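Local coordinates for polyketide synthase (Synechococcus sp., PDB 4GOX), which probably transfers a sulfonate group from PAPS to an intermediate of the olefin synthase pathway, at residues T166-D171 with G260-L265; N195-G200 with I292-T297; E214-V217 with V223-N226. All coordinates share one frame; numbering follows the deposited sequence.

Contact 1 of 3, residues T166-D171 with G260-L265; sequences TRLRMD and GDPNFL. With A3P (adenosine-3'-5'-diphosphate), chain B.
With CG beside its backbone N and opposite the carbonyl carbon (chi1 -48°), N263 extends its amide toward L168 and the 3'-phosphate of A3P, while R167, bent at chi3 (-85°), hooks its guanidinium toward the same phosphate. The apolar part of the protein-to-protein touch is L168 on P262, CD1 of the leucine lying 3.7 Å from CG of the proline. The other branch, L168 CD2, stands 3.8 Å from N263 ND2 and 3.8 Å from A3P O1P, so the leucine packs beside the polar grip. R167 presents the edge of its guanidinium, with the phosphorus P1 in its plane; NH1 donates to A3P O1P at 3.0 Å and NH2 to the same oxygen at 3.3 Å. N263 ND2 adds a weak but nearly straight bond (174°) to A3P O2P. An Asx turn, N263 N to D261 OD1 at 3.0 Å, helps to set the asparagine's place, and R34 pairs with the same aspartate oxygen. E163 forms a salt bridge with R167 NE. A cationic fork and a neutral amide donor thus share the anionic phosphate, which would favour a nucleotide carrying a 3'-phosphate, as PAPS and PAP do.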
ATOM      1  N   THR A 166      -2.333  18.501   0.380  1.00 78.34           N
ATOM      2  CA  THR A 166      -2.124  19.925   0.660  1.00 80.47           C
ATOM      3  C   THR A 166      -2.180  20.169   2.171  1.00 88.78           C
ATOM      4  O   THR A 166      -1.208  20.668   2.742  1.00 88.84           O
ATOM      5  CB  THR A 166      -3.131  20.766  -0.161  1.00 87.33           C
ATOM      6  OG1 THR A 166      -2.645  20.876  -1.497  1.00 84.68           O
ATOM      7  CG2 THR A 166      -3.372  22.157   0.416  1.00 90.34           C
ATOM      8  N   ARG A 167      -3.312  19.780   2.805  1.00 88.65           N
ATOM      9  CA  ARG A 167      -3.600  19.909   4.237  1.00 89.85           C
ATOM     10  C   ARG A 167      -2.499  19.306   5.110  1.00 97.40           C
ATOM     11  O   ARG A 167      -2.048  19.948   6.063  1.00 98.12           O
ATOM     12  CB  ARG A 167      -4.929  19.208   4.563  1.00 89.35           C
ATOM     13  CG  ARG A 167      -6.153  20.104   4.560  1.00 96.21           C
ATOM     14  CD  ARG A 167      -7.246  19.510   5.437  1.00 99.20           C
ATOM     15  NE  ARG A 167      -8.081  18.530   4.732  1.00 99.36           N
ATOM     16  CZ  ARG A 167      -7.958  17.207   4.832  1.00103.18           C
ATOM     17  NH1 ARG A 167      -7.017  16.675   5.604  1.00 84.06           N
ATOM     18  NH2 ARG A 167      -8.772  16.407   4.155  1.00 83.82           N
ATOM     19  N   LEU A 168      -2.063  18.079   4.770  1.00 95.56           N
ATOM     20  CA  LEU A 168      -1.061  17.314   5.509  1.00 96.72           C
ATOM     21  C   LEU A 168       0.387  17.832   5.408  1.00104.36           C
ATOM     22  O   LEU A 168       1.263  17.298   6.097  1.00104.86           O
ATOM     23  CB  LEU A 168      -1.173  15.807   5.169  1.00 96.11           C
ATOM     24  CG  LEU A 168      -2.131  14.918   6.012  1.00100.44           C
ATOM     25  CD1 LEU A 168      -1.656  14.770   7.449  1.00101.32           C
ATOM     26  CD2 LEU A 168      -3.604  15.361   5.923  1.00102.30           C
ATOM     27  N   ARG A 169       0.630  18.888   4.586  1.00103.12           N
ATOM     28  CA  ARG A 169       1.936  19.544   4.368  1.00104.74           C
ATOM     29  C   ARG A 169       3.029  18.539   3.928  1.00110.65           C
ATOM     30  O   ARG A 169       4.206  18.701   4.276  1.00111.74           O
ATOM     31  CB  ARG A 169       2.395  20.354   5.615  1.00106.54           C
ATOM     32  CG  ARG A 169       1.348  21.292   6.228  1.00117.55           C
ATOM     33  CD  ARG A 169       1.543  21.469   7.733  1.00127.37           C
ATOM     34  NE  ARG A 169       1.377  20.211   8.473  1.00132.32           N
ATOM     35  CZ  ARG A 169       0.224  19.773   8.972  1.00143.26           C
ATOM     36  NH1 ARG A 169      -0.884  20.490   8.832  1.00129.77           N
ATOM     37  NH2 ARG A 169       0.171  18.613   9.613  1.00128.05           N
ATOM     38  N   MET A 170       2.625  17.509   3.152  1.00106.72           N
ATOM     39  CA  MET A 170       3.489  16.430   2.659  1.00106.14           C
ATOM     40  C   MET A 170       4.575  16.866   1.653  1.00110.27           C
ATOM     41  O   MET A 170       5.481  16.077   1.363  1.00109.93           O
ATOM     42  CB  MET A 170       2.647  15.272   2.107  1.00107.16           C
ATOM     43  CG  MET A 170       2.034  14.393   3.180  1.00110.69           C
ATOM     44  SD  MET A 170       1.043  13.029   2.508  1.00113.34           S
ATOM     45  CE  MET A 170       2.346  11.909   1.947  1.00109.53           C
ATOM     46  N   ASP A 171       4.497  18.124   1.151  1.00106.78           N
ATOM     47  CA  ASP A 171       5.438  18.726   0.198  1.00126.83           C
ATOM     48  C   ASP A 171       6.816  18.974   0.823  1.00159.23           C
ATOM     49  O   ASP A 171       7.815  19.068   0.109  1.00118.56           O
ATOM     50  CB  ASP A 171       4.864  20.033  -0.383  1.00128.40           C
ATOM     51  CG  ASP A 171       4.390  21.022   0.662  1.00135.94           C
ATOM     52  OD1 ASP A 171       3.174  21.055   0.937  1.00135.59           O
ATOM     53  OD2 ASP A 171       5.237  21.754   1.214  1.00142.20           O
ATOM     54  N   GLY A 260       1.650   5.216   7.945  1.00 71.03           N
ATOM     55  CA  GLY A 260       0.304   5.241   7.393  1.00 66.83           C
ATOM     56  C   GLY A 260      -0.350   6.590   7.618  1.00 67.86           C
ATOM     57  O   GLY A 260       0.345   7.592   7.811  1.00 70.30           O
ATOM     58  N   ASP A 261      -1.690   6.624   7.615  1.00 59.05           N
ATOM     59  CA  ASP A 261      -2.462   7.849   7.787  1.00 57.95           C
ATOM     60  C   ASP A 261      -2.414   8.317   9.239  1.00 63.82           C
ATOM     61  O   ASP A 261      -2.857   7.579  10.126  1.00 65.31           O
ATOM     62  CB  ASP A 261      -3.905   7.636   7.289  1.00 56.74           C
ATOM     63  CG  ASP A 261      -4.902   8.748   7.562  1.00 57.82           C
ATOM     64  OD1 ASP A 261      -4.468   9.894   7.832  1.00 61.67           O
ATOM     65  OD2 ASP A 261      -6.110   8.495   7.436  1.00 55.43           O
ATOM     66  N   PRO A 262      -1.885   9.535   9.520  1.00 62.13           N
ATOM     67  CA  PRO A 262      -1.814   9.992  10.933  1.00 65.55           C
ATOM     68  C   PRO A 262      -3.178  10.289  11.571  1.00 71.05           C
ATOM     69  O   PRO A 262      -3.318  10.191  12.785  1.00 73.49           O
ATOM     70  CB  PRO A 262      -0.917  11.228  10.867  1.00 69.38           C
ATOM     71  CG  PRO A 262      -1.064  11.732   9.474  1.00 71.17           C
ATOM     72  CD  PRO A 262      -1.296  10.531   8.596  1.00 62.76           C
ATOM     73  N   ASN A 263      -4.191  10.607  10.740  1.00 66.38           N
ATOM     74  CA  ASN A 263      -5.551  10.916  11.192  1.00 66.87           C
ATOM     75  C   ASN A 263      -6.460   9.666  11.235  1.00 65.36           C
ATOM     76  O   ASN A 263      -7.653   9.817  11.481  1.00 65.01           O
ATOM     77  CB  ASN A 263      -6.185  11.973  10.250  1.00 68.87           C
ATOM     78  CG  ASN A 263      -5.338  13.189   9.934  1.00 90.84           C
ATOM     79  OD1 ASN A 263      -4.597  13.714  10.776  1.00 81.43           O
ATOM     80  ND2 ASN A 263      -5.479  13.696   8.712  1.00 86.35           N
ATOM     81  N   PHE A 264      -5.925   8.452  10.962  1.00 58.13           N
ATOM     82  CA  PHE A 264      -6.738   7.234  10.892  1.00 55.94           C
ATOM     83  C   PHE A 264      -7.646   6.954  12.077  1.00 63.55           C
ATOM     84  O   PHE A 264      -8.819   6.634  11.872  1.00 62.28           O
ATOM     85  CB  PHE A 264      -5.928   5.991  10.477  1.00 54.75           C
ATOM     86  CG  PHE A 264      -6.784   4.742  10.311  1.00 52.87           C
ATOM     87  CD1 PHE A 264      -7.590   4.574   9.191  1.00 51.42           C
ATOM     88  CD2 PHE A 264      -6.761   3.733  11.264  1.00 52.64           C
ATOM     89  CE1 PHE A 264      -8.391   3.439   9.054  1.00 50.65           C
ATOM     90  CE2 PHE A 264      -7.530   2.576  11.098  1.00 53.64           C
ATOM     91  CZ  PHE A 264      -8.354   2.448  10.008  1.00 49.57           C
ATOM     92  N   LEU A 265      -7.123   7.102  13.306  1.00 64.72           N
ATOM     93  CA  LEU A 265      -7.876   6.867  14.530  1.00 68.35           C
ATOM     94  C   LEU A 265      -8.821   8.021  14.906  1.00 75.40           C
ATOM     95  O   LEU A 265      -9.525   7.926  15.907  1.00 76.28           O
ATOM     96  CB  LEU A 265      -6.963   6.427  15.703  1.00 71.21           C
ATOM     97  CG  LEU A 265      -5.963   5.277  15.393  1.00 74.80           C
ATOM     98  CD1 LEU A 265      -4.923   5.145  16.488  1.00 78.38           C
ATOM     99  CD2 LEU A 265      -6.673   3.940  15.192  1.00 76.01           C
TER
HETATM  100  P1  A3P B 401      -7.851  12.746   5.100  1.00 53.27           P
HETATM  101  O1P A3P B 401      -6.861  13.806   4.680  1.00 51.26           O
HETATM  102  O2P A3P B 401      -7.690  12.372   6.558  1.00 59.43           O
HETATM  103  O3P A3P B 401      -9.258  12.947   4.608  1.00 51.94           O
HETATM  104  P2  A3P B 401      -3.904   7.016   3.021  1.00 41.91           P
HETATM  105  O4P A3P B 401      -3.688   6.323   1.705  1.00 42.54           O
HETATM  106  O5P A3P B 401      -2.948   8.117   3.364  1.00 41.96           O
HETATM  107  O6P A3P B 401      -4.173   6.045   4.146  1.00 44.54           O
HETATM  108  O5' A3P B 401      -5.303   7.785   2.875  1.00 43.47           O
HETATM  109  C5' A3P B 401      -5.708   8.768   3.843  1.00 42.40           C
HETATM  110  C4' A3P B 401      -7.183   9.095   3.629  1.00 42.93           C
HETATM  111  O4' A3P B 401      -8.013   7.952   3.790  1.00 43.45           O
HETATM  112  C3' A3P B 401      -7.758  10.092   4.615  1.00 44.91           C
HETATM  113  O3' A3P B 401      -7.401  11.426   4.270  1.00 52.41           O
HETATM  114  C2' A3P B 401      -9.245   9.820   4.547  1.00 44.90           C
HETATM  115  O2' A3P B 401      -9.901  10.628   3.566  1.00 47.39           O
HETATM  116  C1' A3P B 401      -9.341   8.361   4.130  1.00 46.46           C
HETATM  117  N9  A3P B 401      -9.826   7.609   5.310  1.00 50.47           N
HETATM  118  C8  A3P B 401      -9.093   7.334   6.426  1.00 51.19           C
HETATM  119  N7  A3P B 401      -9.838   6.673   7.341  1.00 52.04           N
HETATM  120  C5  A3P B 401     -11.065   6.526   6.808  1.00 50.74           C
HETATM  121  C6  A3P B 401     -12.343   5.950   7.268  1.00 49.96           C
HETATM  122  N6  A3P B 401     -12.393   5.363   8.477  1.00 50.00           N
HETATM  123  N1  A3P B 401     -13.408   5.991   6.428  1.00 51.52           N
HETATM  124  C2  A3P B 401     -13.336   6.556   5.195  1.00 51.35           C
HETATM  125  N3  A3P B 401     -12.209   7.140   4.725  1.00 50.19           N
HETATM  126  C4  A3P B 401     -11.064   7.149   5.469  1.00 49.98           C

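Contact 2 of 3, residues N195-G200 with I292-T297; sequences NILDLG and IQLAET
L197 and L294 form the close part of this helix-to-helix contact, running alongside one another in opposing senses until CD2 of L197 is 4.0 Å from CD1 of L294. Both leucines hold CG anti to the backbone N (chi1 -178° for L197, -177° for L294), and each thereby extends a branched end across the gap between backbones whose nearest CA atoms, those of L197 and L294, are 9.5 Å apart. Two leucine side chains spanning that distance make a modest interface, about 90 Å² in all, and leucine suits the task because its reach carries hydrocarbon well away from the helix axis. Both are buried. Toward solvent the fit slackens: T297 is exposed, and its CG2 comes within 4.3 Å of L197 CD2, a looser touch. Threonine serves both environments here, since its methyl faces the leucine while OG1 turns back to its own helix in a weak hydrogen bond to Q293 O, 3.3 Å long. No polar bond crosses between the segments. Around them, L294 also rests on W189, N193 and R194 of helix 181-202, while I196 and L199 pack on H153 and Y151 of strand 149-155. Helix 181-202 thus packs on strand 149-155 through one flank and on helix 289-297 through another, with helix 136-145 alongside at N195 and D198.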
ATOM      1  N   ASN A 195       1.979   4.711 -13.287  1.00 35.54           N
ATOM      2  CA  ASN A 195       2.930   3.607 -13.071  1.00 34.87           C
ATOM      3  C   ASN A 195       2.227   2.306 -12.673  1.00 36.46           C
ATOM      4  O   ASN A 195       2.533   1.262 -13.243  1.00 35.76           O
ATOM      5  CB  ASN A 195       4.000   3.976 -12.048  1.00 34.01           C
ATOM      6  CG  ASN A 195       4.973   5.025 -12.504  1.00 43.09           C
ATOM      7  OD1 ASN A 195       5.228   5.172 -13.671  1.00 38.92           O
ATOM      8  ND2 ASN A 195       5.591   5.740 -11.591  1.00 39.43           N
ATOM      9  N   ILE A 196       1.262   2.379 -11.741  1.00 34.43           N
ATOM     10  CA  ILE A 196       0.525   1.197 -11.265  1.00 34.20           C
ATOM     11  C   ILE A 196      -0.350   0.619 -12.372  1.00 39.57           C
ATOM     12  O   ILE A 196      -0.358  -0.599 -12.577  1.00 39.92           O
ATOM     13  CB  ILE A 196      -0.251   1.419  -9.939  1.00 35.31           C
ATOM     14  CG1 ILE A 196       0.669   1.987  -8.835  1.00 34.15           C
ATOM     15  CG2 ILE A 196      -0.874   0.094  -9.468  1.00 32.26           C
ATOM     16  CD1 ILE A 196      -0.118   2.738  -7.768  1.00 29.22           C
ATOM     17  N   LEU A 197      -1.056   1.505 -13.110  1.00 36.84           N
ATOM     18  CA  LEU A 197      -1.835   1.133 -14.288  1.00 37.42           C
ATOM     19  C   LEU A 197      -0.931   0.393 -15.307  1.00 39.52           C
ATOM     20  O   LEU A 197      -1.313  -0.686 -15.777  1.00 39.19           O
ATOM     21  CB  LEU A 197      -2.450   2.384 -14.938  1.00 38.23           C
ATOM     22  CG  LEU A 197      -3.337   2.131 -16.145  1.00 44.74           C
ATOM     23  CD1 LEU A 197      -4.622   1.440 -15.726  1.00 44.75           C
ATOM     24  CD2 LEU A 197      -3.606   3.440 -16.920  1.00 46.52           C
ATOM     25  N   ASP A 198       0.261   0.968 -15.640  1.00 35.50           N
ATOM     26  CA  ASP A 198       1.212   0.342 -16.566  1.00 38.47           C
ATOM     27  C   ASP A 198       1.654  -1.040 -16.066  1.00 43.60           C
ATOM     28  O   ASP A 198       1.695  -1.970 -16.864  1.00 45.06           O
ATOM     29  CB  ASP A 198       2.443   1.229 -16.817  1.00 40.96           C
ATOM     30  CG  ASP A 198       2.157   2.466 -17.667  1.00 51.70           C
ATOM     31  OD1 ASP A 198       1.000   2.606 -18.158  1.00 53.56           O
ATOM     32  OD2 ASP A 198       3.059   3.333 -17.778  1.00 48.88           O
ATOM     33  N   LEU A 199       1.920  -1.187 -14.739  1.00 38.58           N
ATOM     34  CA  LEU A 199       2.258  -2.491 -14.152  1.00 39.25           C
ATOM     35  C   LEU A 199       1.109  -3.484 -14.378  1.00 42.52           C
ATOM     36  O   LEU A 199       1.338  -4.591 -14.871  1.00 44.31           O
ATOM     37  CB  LEU A 199       2.584  -2.373 -12.651  1.00 37.91           C
ATOM     38  CG  LEU A 199       2.743  -3.690 -11.866  1.00 42.66           C
ATOM     39  CD1 LEU A 199       3.933  -4.464 -12.336  1.00 44.14           C
ATOM     40  CD2 LEU A 199       2.805  -3.430 -10.367  1.00 42.01           C
ATOM     41  N   GLY A 200      -0.106  -3.062 -14.036  1.00 37.10           N
ATOM     42  CA  GLY A 200      -1.324  -3.843 -14.222  1.00 37.39           C
ATOM     43  C   GLY A 200      -1.521  -4.357 -15.627  1.00 46.33           C
ATOM     44  O   GLY A 200      -1.930  -5.503 -15.806  1.00 47.23           O
ATOM     45  N   ILE A 292      -6.169  14.766 -16.452  1.00 46.52           N
ATOM     46  CA  ILE A 292      -7.577  14.639 -16.833  1.00 48.95           C
ATOM     47  C   ILE A 292      -7.797  13.306 -17.558  1.00 51.37           C
ATOM     48  O   ILE A 292      -8.686  12.558 -17.153  1.00 49.15           O
ATOM     49  CB  ILE A 292      -8.060  15.868 -17.641  1.00 55.96           C
ATOM     50  CG1 ILE A 292      -8.031  17.145 -16.776  1.00 57.94           C
ATOM     51  CG2 ILE A 292      -9.458  15.643 -18.237  1.00 59.04           C
ATOM     52  CD1 ILE A 292      -8.006  18.466 -17.597  1.00 68.81           C
ATOM     53  N   GLN A 293      -6.966  12.998 -18.588  1.00 47.59           N
ATOM     54  CA  GLN A 293      -7.062  11.739 -19.339  1.00 47.53           C
ATOM     55  C   GLN A 293      -6.980  10.517 -18.376  1.00 48.99           C
ATOM     56  O   GLN A 293      -7.822   9.620 -18.439  1.00 49.25           O
ATOM     57  CB  GLN A 293      -6.016  11.669 -20.481  1.00 49.84           C
ATOM     58  CG  GLN A 293      -6.156  12.819 -21.516  1.00 59.52           C
ATOM     59  CD  GLN A 293      -5.304  12.806 -22.798  1.00 77.00           C
ATOM     60  OE1 GLN A 293      -5.513  13.633 -23.699  1.00 72.33           O
ATOM     61  NE2 GLN A 293      -4.350  11.898 -22.938  1.00 55.12           N
ATOM     62  N   LEU A 294      -6.036  10.540 -17.439  1.00 42.97           N
ATOM     63  CA  LEU A 294      -5.866   9.457 -16.479  1.00 41.40           C
ATOM     64  C   LEU A 294      -7.092   9.295 -15.553  1.00 45.21           C
ATOM     65  O   LEU A 294      -7.567   8.173 -15.360  1.00 43.43           O
ATOM     66  CB  LEU A 294      -4.575   9.632 -15.691  1.00 38.84           C
ATOM     67  CG  LEU A 294      -4.197   8.538 -14.684  1.00 40.50           C
ATOM     68  CD1 LEU A 294      -4.041   7.139 -15.360  1.00 39.21           C
ATOM     69  CD2 LEU A 294      -2.929   8.924 -13.956  1.00 37.19           C
ATOM     70  N   ALA A 295      -7.639  10.419 -15.062  1.00 43.61           N
ATOM     71  CA  ALA A 295      -8.820  10.448 -14.195  1.00 45.34           C
ATOM     72  C   ALA A 295     -10.057   9.899 -14.959  1.00 49.96           C
ATOM     73  O   ALA A 295     -10.837   9.140 -14.395  1.00 48.82           O
ATOM     74  CB  ALA A 295      -9.078  11.875 -13.712  1.00 47.73           C
ATOM     75  N   GLU A 296     -10.164  10.199 -16.260  1.00 47.60           N
ATOM     76  CA  GLU A 296     -11.242   9.700 -17.118  1.00 49.71           C
ATOM     77  C   GLU A 296     -11.120   8.177 -17.270  1.00 55.52           C
ATOM     78  O   GLU A 296     -12.131   7.506 -17.343  1.00 58.58           O
ATOM     79  CB  GLU A 296     -11.235  10.400 -18.501  1.00 53.51           C
ATOM     80  CG  GLU A 296     -11.614  11.873 -18.425  1.00 65.61           C
ATOM     81  CD  GLU A 296     -11.638  12.675 -19.717  1.00 94.14           C
ATOM     82  OE1 GLU A 296     -10.857  12.367 -20.651  1.00 78.64           O
ATOM     83  OE2 GLU A 296     -12.411  13.661 -19.768  1.00 97.89           O
ATOM     84  N   THR A 297      -9.896   7.630 -17.285  1.00 51.41           N
ATOM     85  CA  THR A 297      -9.651   6.179 -17.368  1.00 52.60           C
ATOM     86  C   THR A 297     -10.331   5.477 -16.166  1.00 58.34           C
ATOM     87  O   THR A 297     -10.800   4.343 -16.302  1.00 60.48           O
ATOM     88  CB  THR A 297      -8.125   5.933 -17.419  1.00 61.25           C
ATOM     89  OG1 THR A 297      -7.654   6.340 -18.701  1.00 60.46           O
ATOM     90  CG2 THR A 297      -7.721   4.488 -17.158  1.00 60.43           C
TER

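Contact 3 of 3, residues E214-V217 with V223-N226; sequences EDLV and VLTN
D215 OD2 is held in a salt bridge by R218, so that oxygen has its partner within helix 213-218 while the rest of the residue meets V223. Its CB lies 3.8 Å from V223 CG2, and the same methyl sits 3.5 Å from the backbone O of D215, pressed against the peptide rather than bonded to it. The valine works as a compact wedge: CG1 is anti to the backbone N (chi1 174°), which turns it to L216, and CG2 is left for D215. L216 CD1 reaches V223 CG1 at 3.9 Å, the two side chains crossing at about a right angle, and L224 CG at 4.0 Å. A beta-branched residue suits this spot, because the CA atoms of L216 and V223 are 5.5 Å apart and a short side chain fills the space. The longer leucines also reach M43 of helix 37-45, which both touch. V217, pointing away from the second helix, touches A3P. Two consecutive helices, 213-218 and 220-231, joined by a tight link and turned strongly against each other, make a helix-helix corner after edge strand 208-212, on the flank of this P-loop-like sulfotransferase fold beside the nucleotide pocket.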
ATOM      1  N   GLU A 214     -13.955   5.577  -3.610  1.00 41.82           N
ATOM      2  CA  GLU A 214     -15.342   6.071  -3.521  1.00 44.02           C
ATOM      3  C   GLU A 214     -16.311   4.900  -3.458  1.00 50.48           C
ATOM      4  O   GLU A 214     -17.230   4.954  -2.664  1.00 52.87           O
ATOM      5  CB  GLU A 214     -15.704   7.024  -4.695  1.00 45.92           C
ATOM      6  CG  GLU A 214     -14.959   8.358  -4.699  1.00 47.64           C
ATOM      7  CD  GLU A 214     -13.466   8.354  -5.016  1.00 55.55           C
ATOM      8  OE1 GLU A 214     -12.941   7.314  -5.475  1.00 46.07           O
ATOM      9  OE2 GLU A 214     -12.813   9.396  -4.790  1.00 43.95           O
ATOM     10  N   ASP A 215     -16.070   3.809  -4.228  1.00 46.78           N
ATOM     11  CA  ASP A 215     -16.928   2.613  -4.155  1.00 47.44           C
ATOM     12  C   ASP A 215     -16.681   1.868  -2.813  1.00 51.54           C
ATOM     13  O   ASP A 215     -17.610   1.366  -2.214  1.00 52.86           O
ATOM     14  CB  ASP A 215     -16.647   1.660  -5.333  1.00 48.12           C
ATOM     15  CG  ASP A 215     -16.998   2.177  -6.724  1.00 58.53           C
ATOM     16  OD1 ASP A 215     -16.556   1.545  -7.725  1.00 58.85           O
ATOM     17  OD2 ASP A 215     -17.707   3.213  -6.819  1.00 60.23           O
ATOM     18  N   LEU A 216     -15.414   1.776  -2.370  1.00 45.42           N
ATOM     19  CA  LEU A 216     -15.069   1.104  -1.131  1.00 43.91           C
ATOM     20  C   LEU A 216     -15.800   1.725   0.062  1.00 49.17           C
ATOM     21  O   LEU A 216     -16.326   1.001   0.884  1.00 48.26           O
ATOM     22  CB  LEU A 216     -13.537   1.141  -0.933  1.00 41.12           C
ATOM     23  CG  LEU A 216     -12.931   0.597   0.377  1.00 44.67           C
ATOM     24  CD1 LEU A 216     -13.200  -0.905   0.552  1.00 44.37           C
ATOM     25  CD2 LEU A 216     -11.426   0.907   0.429  1.00 41.86           C
ATOM     26  N   VAL A 217     -15.824   3.048   0.168  1.00 47.74           N
ATOM     27  CA  VAL A 217     -16.453   3.666   1.324  1.00 49.26           C
ATOM     28  C   VAL A 217     -17.973   3.702   1.268  1.00 56.55           C
ATOM     29  O   VAL A 217     -18.618   3.727   2.318  1.00 58.19           O
ATOM     30  CB  VAL A 217     -15.796   4.985   1.792  1.00 52.45           C
ATOM     31  CG1 VAL A 217     -14.304   4.797   2.034  1.00 49.02           C
ATOM     32  CG2 VAL A 217     -16.056   6.120   0.818  1.00 52.87           C
ATOM     33  N   VAL A 223     -17.347  -4.244  -2.287  1.00 52.27           N
ATOM     34  CA  VAL A 223     -15.974  -4.035  -2.730  1.00 48.24           C
ATOM     35  C   VAL A 223     -15.001  -5.040  -2.082  1.00 50.60           C
ATOM     36  O   VAL A 223     -14.220  -5.673  -2.789  1.00 49.30           O
ATOM     37  CB  VAL A 223     -15.548  -2.547  -2.588  1.00 49.46           C
ATOM     38  CG1 VAL A 223     -14.064  -2.339  -2.916  1.00 46.03           C
ATOM     39  CG2 VAL A 223     -16.416  -1.660  -3.468  1.00 50.09           C
ATOM     40  N   LEU A 224     -15.065  -5.194  -0.758  1.00 47.95           N
ATOM     41  CA  LEU A 224     -14.201  -6.136  -0.044  1.00 47.35           C
ATOM     42  C   LEU A 224     -14.478  -7.589  -0.454  1.00 52.85           C
ATOM     43  O   LEU A 224     -13.555  -8.391  -0.444  1.00 52.50           O
ATOM     44  CB  LEU A 224     -14.264  -5.921   1.479  1.00 47.74           C
ATOM     45  CG  LEU A 224     -13.602  -4.605   1.975  1.00 51.02           C
ATOM     46  CD1 LEU A 224     -14.232  -4.125   3.283  1.00 52.68           C
ATOM     47  CD2 LEU A 224     -12.099  -4.768   2.129  1.00 48.95           C
ATOM     48  N   THR A 225     -15.729  -7.917  -0.863  1.00 51.99           N
ATOM     49  CA  THR A 225     -16.077  -9.255  -1.367  1.00 54.63           C
ATOM     50  C   THR A 225     -15.300  -9.499  -2.666  1.00 57.50           C
ATOM     51  O   THR A 225     -14.692 -10.554  -2.812  1.00 57.32           O
ATOM     52  CB  THR A 225     -17.606  -9.407  -1.493  1.00 63.43           C
ATOM     53  OG1 THR A 225     -18.135  -9.531  -0.175  1.00 60.23           O
ATOM     54  CG2 THR A 225     -18.034 -10.609  -2.338  1.00 65.78           C
ATOM     55  N   ASN A 226     -15.268  -8.491  -3.567  1.00 53.12           N
ATOM     56  CA  ASN A 226     -14.525  -8.553  -4.828  1.00 52.46           C
ATOM     57  C   ASN A 226     -13.015  -8.708  -4.575  1.00 53.02           C
ATOM     58  O   ASN A 226     -12.346  -9.464  -5.294  1.00 53.44           O
ATOM     59  CB  ASN A 226     -14.783  -7.311  -5.677  1.00 54.23           C
ATOM     60  CG  ASN A 226     -16.186  -7.191  -6.199  1.00 86.34           C
ATOM     61  OD1 ASN A 226     -16.881  -8.181  -6.459  1.00 95.79           O
ATOM     62  ND2 ASN A 226     -16.621  -5.962  -6.410  1.00 75.97           N
TER

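Contact 1 is a surface contact, contact 2 is buried, and contact 3 lies between these extremes. Chemistry follows place: at contact 1 the C-terminal end of helix 158-167 meets a loop around a charged ligand, so bonds to phosphate dominate, whereas contacts 2 and 3 join helices almost wholly through hydrocarbon. Contacts 1 and 3 both belong to the nucleotide pocket, contact 1 by direct hydrogen bonds, contact 3 through V217, which points away from its partner helix. No helix is shared, but helices 158-167 and 181-202 (contacts 1 and 2) and helices 220-231 and 289-297 (contacts 3 and 2) follow each other in the chain. Local contact 3 is nested inside the loops closed by the other two.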